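Local structure of protein, related to general stress protein 26(GS26) of B.subtilis (Clostridium acetobutylicum, 2HQ7) at residues E13-S18 against D43-F48; R39-G44 against E97-D102. The protein is of unconfirmed function but belongs to the pyridoxamine 5'-phosphate oxidase family, so it is probably an FMN-binding oxidoreductase related to general stress protein 26. All coordinates share one frame; numbering follows the deposited sequence.

Interaction 1 of 2, residues E13-S18 against D43-F48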
loop_
_atom_site.group_PDB
_atom_site.type_symbol
_atom_site.label_atom_id
_atom_site.label_comp_id
_atom_site.label_asym_id
_atom_site.label_seq_id
_atom_site.Cartn_x
_atom_site.Cartn_y
_atom_site.Cartn_z
ATOM N N GLU B 13 -2.497 18.355 -1.771
ATOM C CA GLU B 13 -3.285 18.337 -0.547
ATOM C C GLU B 13 -3.277 16.925 0.002
ATOM O O GLU B 13 -3.067 16.719 1.199
ATOM C CB GLU B 13 -4.731 18.795 -0.786
ATOM N N LEU B 14 -3.492 15.954 -0.875
ATOM C CA LEU B 14 -3.495 14.546 -0.474
ATOM C C LEU B 14 -2.223 14.169 0.243
ATOM O O LEU B 14 -2.262 13.577 1.319
ATOM C CB LEU B 14 -3.660 13.633 -1.683
ATOM C CG LEU B 14 -4.003 12.180 -1.371
ATOM C CD1 LEU B 14 -4.893 12.031 -0.112
ATOM C CD2 LEU B 14 -4.679 11.575 -2.610
ATOM N N VAL B 15 -1.094 14.516 -0.362
ATOM C CA VAL B 15 0.211 14.292 0.254
ATOM C C VAL B 15 0.337 15.005 1.610
ATOM O O VAL B 15 0.701 14.379 2.626
ATOM C CB VAL B 15 1.321 14.762 -0.653
ATOM C CG1 VAL B 15 2.624 14.763 0.105
ATOM C CG2 VAL B 15 1.365 13.872 -1.901
ATOM N N GLU B 16 -0.024 16.287 1.642
ATOM C CA GLU B 16 0.127 17.087 2.854
ATOM C C GLU B 16 -0.770 16.644 3.990
ATOM O O GLU B 16 -0.475 16.904 5.149
ATOM C CB GLU B 16 -0.115 18.557 2.554
ATOM C CG GLU B 16 1.050 19.263 1.869
ATOM C CD GLU B 16 2.288 19.410 2.769
ATOM O OE1 GLU B 16 2.225 19.023 3.961
ATOM O OE2 GLU B 16 3.329 19.912 2.280
ATOM N N SER B 17 -1.854 15.955 3.671
ATOM C CA SER B 17 -2.871 15.681 4.667
ATOM C C SER B 17 -2.479 14.625 5.699
ATOM O O SER B 17 -3.164 14.492 6.727
ATOM C CB SER B 17 -4.201 15.295 4.001
ATOM O OG SER B 17 -4.149 14.020 3.375
ATOM N N SER B 18 -1.417 13.863 5.427
ATOM C CA SER B 18 -0.886 12.897 6.408
ATOM C C SER B 18 0.644 12.814 6.350
ATOM O O SER B 18 1.268 13.016 5.304
ATOM C CB SER B 18 -1.503 11.496 6.226
ATOM O OG SER B 18 -1.076 10.600 7.249
ATOM N N ASP B 43 9.119 17.464 -2.080
ATOM C CA ASP B 43 9.141 18.516 -3.065
ATOM C C ASP B 43 8.067 18.250 -4.115
ATOM O O ASP B 43 8.292 17.529 -5.089
ATOM C CB ASP B 43 10.519 18.595 -3.720
ATOM C CG ASP B 43 10.623 19.737 -4.737
ATOM O OD1 ASP B 43 9.739 20.622 -4.754
ATOM O OD2 ASP B 43 11.597 19.750 -5.515
ATOM N N GLY B 44 6.903 18.868 -3.948
ATOM C CA GLY B 44 5.790 18.559 -4.816
ATOM C C GLY B 44 5.589 17.061 -4.937
ATOM O O GLY B 44 5.598 16.363 -3.922
ATOM N N LEU B 45 5.414 16.573 -6.166
ATOM C CA LEU B 45 5.307 15.119 -6.421
ATOM C C LEU B 45 6.593 14.526 -6.961
ATOM O O LEU B 45 6.646 13.349 -7.334
ATOM C CB LEU B 45 4.212 14.819 -7.430
ATOM C CG LEU B 45 2.825 15.378 -7.175
ATOM C CD1 LEU B 45 1.883 14.870 -8.243
ATOM C CD2 LEU B 45 2.381 14.971 -5.809
ATOM N N LYS B 46 7.644 15.321 -6.968
ATOM C CA LYS B 46 8.918 14.903 -7.555
ATOM C C LYS B 46 9.782 14.085 -6.624
ATOM O O LYS B 46 10.521 13.192 -7.061
ATOM C CB LYS B 46 9.732 16.163 -7.927
ATOM C CG LYS B 46 9.006 17.145 -8.825
ATOM C CD LYS B 46 9.933 18.236 -9.376
ATOM C CE LYS B 46 9.806 19.567 -8.629
ATOM N NZ LYS B 46 10.946 20.527 -8.957
ATOM N N LYS B 47 9.782 14.448 -5.348
ATOM C CA LYS B 47 10.783 13.915 -4.424
ATOM C C LYS B 47 10.224 13.840 -3.012
ATOM O O LYS B 47 9.585 14.771 -2.521
ATOM C CB LYS B 47 12.095 14.749 -4.446
ATOM C CG LYS B 47 13.313 14.013 -5.006
ATOM C CD LYS B 47 14.633 14.791 -4.830
ATOM C CE LYS B 47 15.840 14.129 -5.530
ATOM N NZ LYS B 47 17.195 14.649 -5.060
ATOM N N PHE B 48 10.463 12.701 -2.372
ATOM C CA PHE B 48 10.025 12.469 -1.000
ATOM C C PHE B 48 11.198 11.991 -0.166
ATOM O O PHE B 48 11.962 11.126 -0.579
ATOM C CB PHE B 48 8.932 11.426 -0.981
ATOM C CG PHE B 48 7.654 11.919 -1.536
ATOM C CD1 PHE B 48 7.512 12.097 -2.913
ATOM C CD2 PHE B 48 6.625 12.280 -0.707
ATOM C CE1 PHE B 48 6.361 12.580 -3.448
ATOM C CE2 PHE B 48 5.446 12.758 -1.249
ATOM C CZ PHE B 48 5.328 12.919 -2.617
#

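Interaction 2 of 2, residues R39-G44 against E97-D102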
loop_
_atom_site.group_PDB
_atom_site.type_symbol
_atom_site.label_atom_id
_atom_site.label_comp_id
_atom_site.label_asym_id
_atom_site.label_seq_id
_atom_site.Cartn_x
_atom_site.Cartn_y
_atom_site.Cartn_z
ATOM N N ARG B 39 6.803 10.509 6.248
ATOM C CA ARG B 39 7.233 11.529 5.341
ATOM C C ARG B 39 7.933 12.604 6.152
ATOM O O ARG B 39 7.299 13.296 6.940
ATOM C CB ARG B 39 6.052 12.166 4.613
ATOM C CG ARG B 39 6.504 13.271 3.645
ATOM C CD ARG B 39 5.366 13.944 2.932
ATOM N NE ARG B 39 4.378 14.537 3.823
ATOM C CZ ARG B 39 4.549 15.648 4.523
ATOM N NH1 ARG B 39 5.695 16.312 4.512
ATOM N NH2 ARG B 39 3.567 16.072 5.278
ATOM N N LEU B 40 9.243 12.727 5.948
ATOM C CA LEU B 40 10.031 13.787 6.548
ATOM C C LEU B 40 9.873 15.073 5.723
ATOM O O LEU B 40 9.754 16.156 6.269
ATOM C CB LEU B 40 11.507 13.386 6.595
ATOM C CG LEU B 40 11.838 12.199 7.475
ATOM C CD1 LEU B 40 13.341 11.825 7.330
ATOM C CD2 LEU B 40 11.476 12.366 8.925
ATOM N N LYS B 41 9.860 14.945 4.410
ATOM C CA LYS B 41 9.838 16.120 3.545
ATOM C C LYS B 41 9.393 15.714 2.165
ATOM O O LYS B 41 9.601 14.568 1.751
ATOM C CB LYS B 41 11.259 16.737 3.451
ATOM C CG LYS B 41 11.362 17.948 2.507
ATOM C CD LYS B 41 12.726 18.590 2.489
ATOM C CE LYS B 41 12.672 19.953 1.766
ATOM N NZ LYS B 41 12.100 20.989 2.648
ATOM N N HIS B 42 8.784 16.639 1.441
ATOM C CA HIS B 42 8.638 16.420 0.025
ATOM C C HIS B 42 8.804 17.673 -0.798
ATOM O O HIS B 42 8.679 18.787 -0.278
ATOM C CB HIS B 42 7.299 15.764 -0.279
ATOM C CG HIS B 42 6.128 16.645 -0.046
ATOM N ND1 HIS B 42 5.379 17.169 -1.076
ATOM C CD2 HIS B 42 5.566 17.092 1.101
ATOM C CE1 HIS B 42 4.396 17.898 -0.568
ATOM N NE2 HIS B 42 4.496 17.877 0.751
ATOM N N ASP B 43 9.119 17.464 -2.080
ATOM C CA ASP B 43 9.141 18.516 -3.065
ATOM C C ASP B 43 8.067 18.250 -4.115
ATOM O O ASP B 43 8.292 17.529 -5.089
ATOM C CB ASP B 43 10.519 18.595 -3.720
ATOM C CG ASP B 43 10.623 19.737 -4.737
ATOM O OD1 ASP B 43 9.739 20.622 -4.754
ATOM O OD2 ASP B 43 11.597 19.750 -5.515
ATOM N N GLY B 44 6.903 18.868 -3.948
ATOM C CA GLY B 44 5.790 18.559 -4.816
ATOM C C GLY B 44 5.589 17.061 -4.937
ATOM O O GLY B 44 5.598 16.363 -3.922
ATOM N N GLU B 97 20.485 14.883 9.695
ATOM C CA GLU B 97 20.261 16.067 10.519
ATOM C C GLU B 97 19.349 17.098 9.844
ATOM O O GLU B 97 18.450 17.644 10.485
ATOM C CB GLU B 97 21.601 16.720 10.814
ATOM C CG GLU B 97 21.536 17.914 11.696
ATOM C CD GLU B 97 22.919 18.452 11.971
ATOM O OE1 GLU B 97 23.696 18.603 11.003
ATOM O OE2 GLU B 97 23.225 18.710 13.149
HETATM N N MSE B 98 19.576 17.376 8.561
HETATM C CA MSE B 98 18.739 18.326 7.847
HETATM C C MSE B 98 17.310 17.848 7.656
HETATM O O MSE B 98 16.402 18.660 7.543
HETATM C CB MSE B 98 19.309 18.656 6.492
HETATM C CG MSE B 98 20.344 19.733 6.580
HETATM SE SE MSE B 98 21.046 20.158 4.834
HETATM C CE MSE B 98 22.217 18.589 4.574
ATOM N N LEU B 99 17.101 16.541 7.635
ATOM C CA LEU B 99 15.758 16.012 7.433
ATOM C C LEU B 99 14.993 15.736 8.709
ATOM O O LEU B 99 13.767 15.573 8.670
ATOM C CB LEU B 99 15.893 14.731 6.621
ATOM C CG LEU B 99 16.310 14.938 5.182
ATOM C CD1 LEU B 99 16.719 13.558 4.633
ATOM C CD2 LEU B 99 15.114 15.638 4.407
ATOM N N TRP B 100 15.706 15.676 9.838
ATOM C CA TRP B 100 15.097 15.456 11.150
ATOM C C TRP B 100 13.947 16.420 11.402
ATOM O O TRP B 100 14.036 17.597 11.050
ATOM C CB TRP B 100 16.156 15.592 12.257
ATOM C CG TRP B 100 15.651 15.374 13.658
ATOM C CD1 TRP B 100 15.161 16.318 14.499
ATOM C CD2 TRP B 100 15.598 14.135 14.376
ATOM N NE1 TRP B 100 14.801 15.750 15.699
ATOM C CE2 TRP B 100 15.071 14.411 15.651
ATOM C CE3 TRP B 100 15.972 12.826 14.072
ATOM C CZ2 TRP B 100 14.869 13.417 16.613
ATOM C CZ3 TRP B 100 15.787 11.846 15.027
ATOM C CH2 TRP B 100 15.244 12.149 16.285
ATOM N N THR B 101 12.860 15.923 11.990
ATOM C CA THR B 101 11.712 16.768 12.311
ATOM C C THR B 101 11.233 16.485 13.717
ATOM O O THR B 101 11.595 15.477 14.322
ATOM C CB THR B 101 10.486 16.525 11.391
ATOM O OG1 THR B 101 9.920 15.242 11.684
ATOM C CG2 THR B 101 10.844 16.571 9.915
ATOM N N ASP B 102 10.402 17.388 14.228
ATOM C CA ASP B 102 9.611 17.117 15.419
ATOM C C ASP B 102 8.846 15.827 15.238
ATOM O O ASP B 102 8.411 15.493 14.128
ATOM C CB ASP B 102 8.620 18.252 15.681
ATOM C CG ASP B 102 9.271 19.462 16.333
ATOM O OD1 ASP B 102 10.527 19.520 16.388
ATOM O OD2 ASP B 102 8.512 20.355 16.794
HETATM O O HOH W 1 12.498 17.305 7.218
#

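Interaction 1 of 2, residues E13-S18 against D43-F48
Across the two segments the nearest pair of CA atoms is Val15 CA and Leu45 CA, 8.4 Å apart. Residues 13-16 are helical. Residues 44-46 turn the chain from strand 32-43 into strand 47-53. At the hairpin end Lys46 and Lys47 both face Asp43, a classic beta bulge. No hydrogen bond joins the segments, and the gap is bridged by side chains alone.

Val15 is the one helix residue that touches segment 43-48, and it uses both methyls. CG1 lies anti to the backbone N (chi1 169°) and meets the edge of the Phe48 ring, near its plane, with Val15 CG1 3.7 Å from Phe48 CE2. The other methyl reaches both partners: Val15 CG2 is 4.1 Å from Phe48 CZ and 4.2 Å from Leu45 CD2. The Val15 and Phe48 side chains approach from opposite directions. Only one methyl of Leu45 reaches the valine. The Phe48 edge also has Leu45 O in its plane.

Leu81 of strand 79-90 touches both Val15 and Leu45, and Phe72 meets the Phe48 ring. The three touching residues are buried and meet through apolar groups. Dispersion and the exclusion of water therefore hold helix 5-16 against this hairpin, without directional bonds across the contact.

Interaction 2 of 2, residues R39-G44 against E97-D102
Leu40 and Leu99 are the nearest CA pair of the strand and the helix end, with Leu40 CA 6.2 Å from Leu99 CA. The first segment is the last part of strand 32-43 and the glycine after it. The second is the end of helix 93-99 and the chain that leaves it.

Leu40 is buried, and its side chain crosses that of Leu99 at about a right angle. With CG beside the backbone N (chi1 -65°), CD1 is carried to the helix end, and Leu40 CD1 rests 3.9 Å from Leu99 CB. The side chain also packs on the last helical carbonyl, with Leu40 CB 3.8 Å from Leu99 O. A water links the backbones: it donates to Leu40 O at 3.1 Å and to Leu99 O at 2.6 Å. The methyl of Thr101 comes to the same strand carbonyl, with Thr101 CG2 3.8 Å from Leu40 O. Thr101 OG1 turns instead to the next residue of its own segment and donates to Asp102 O, from above the carbonyl plane.

Lys41 touches the helix end with the root of its side chain, where Lys41 CB is 4.1 Å from Leu99 CD2. The rest of the lysine leads away. The ring of His42 is tied to the residue just past the strand by a nearly straight bond, His42 ND1 to Gly44 O at 3.0 Å (166° at the hydrogen). That bond uses a carbonyl lone pair and lies in the ring plane.

Trp49 of strand 47-53 touches both Lys41 and Leu99. Leu40 and Lys41 both face Trp49 across the strand pair. This is a classic beta bulge, here placed where a helix end packs on an antiparallel sheet in a protein of the pyridoxamine 5'-phosphate oxidase family.

In the fold
Helix 5-16 comes first in the chain. The chain then runs through strands 20-26 and 32-43 before interaction 1 brings it back to the helix at residues 43-48, closing a loop of 24 residues. Interaction 2 starts on residues 39-44, which overlap the far end of that loop, and closes only at 97-102, after 52 more residues. The two loops therefore cross rather than nest, and they share Asp43 and Gly44. Their centres lie about 11 Å apart. Glu16 joins them through a probable hydrogen bond to His42 and an ion pair, long and weak, with Arg39. Together they tie helix 5-16 and the end of helix 93-99 to neighbouring strands of one antiparallel sheet.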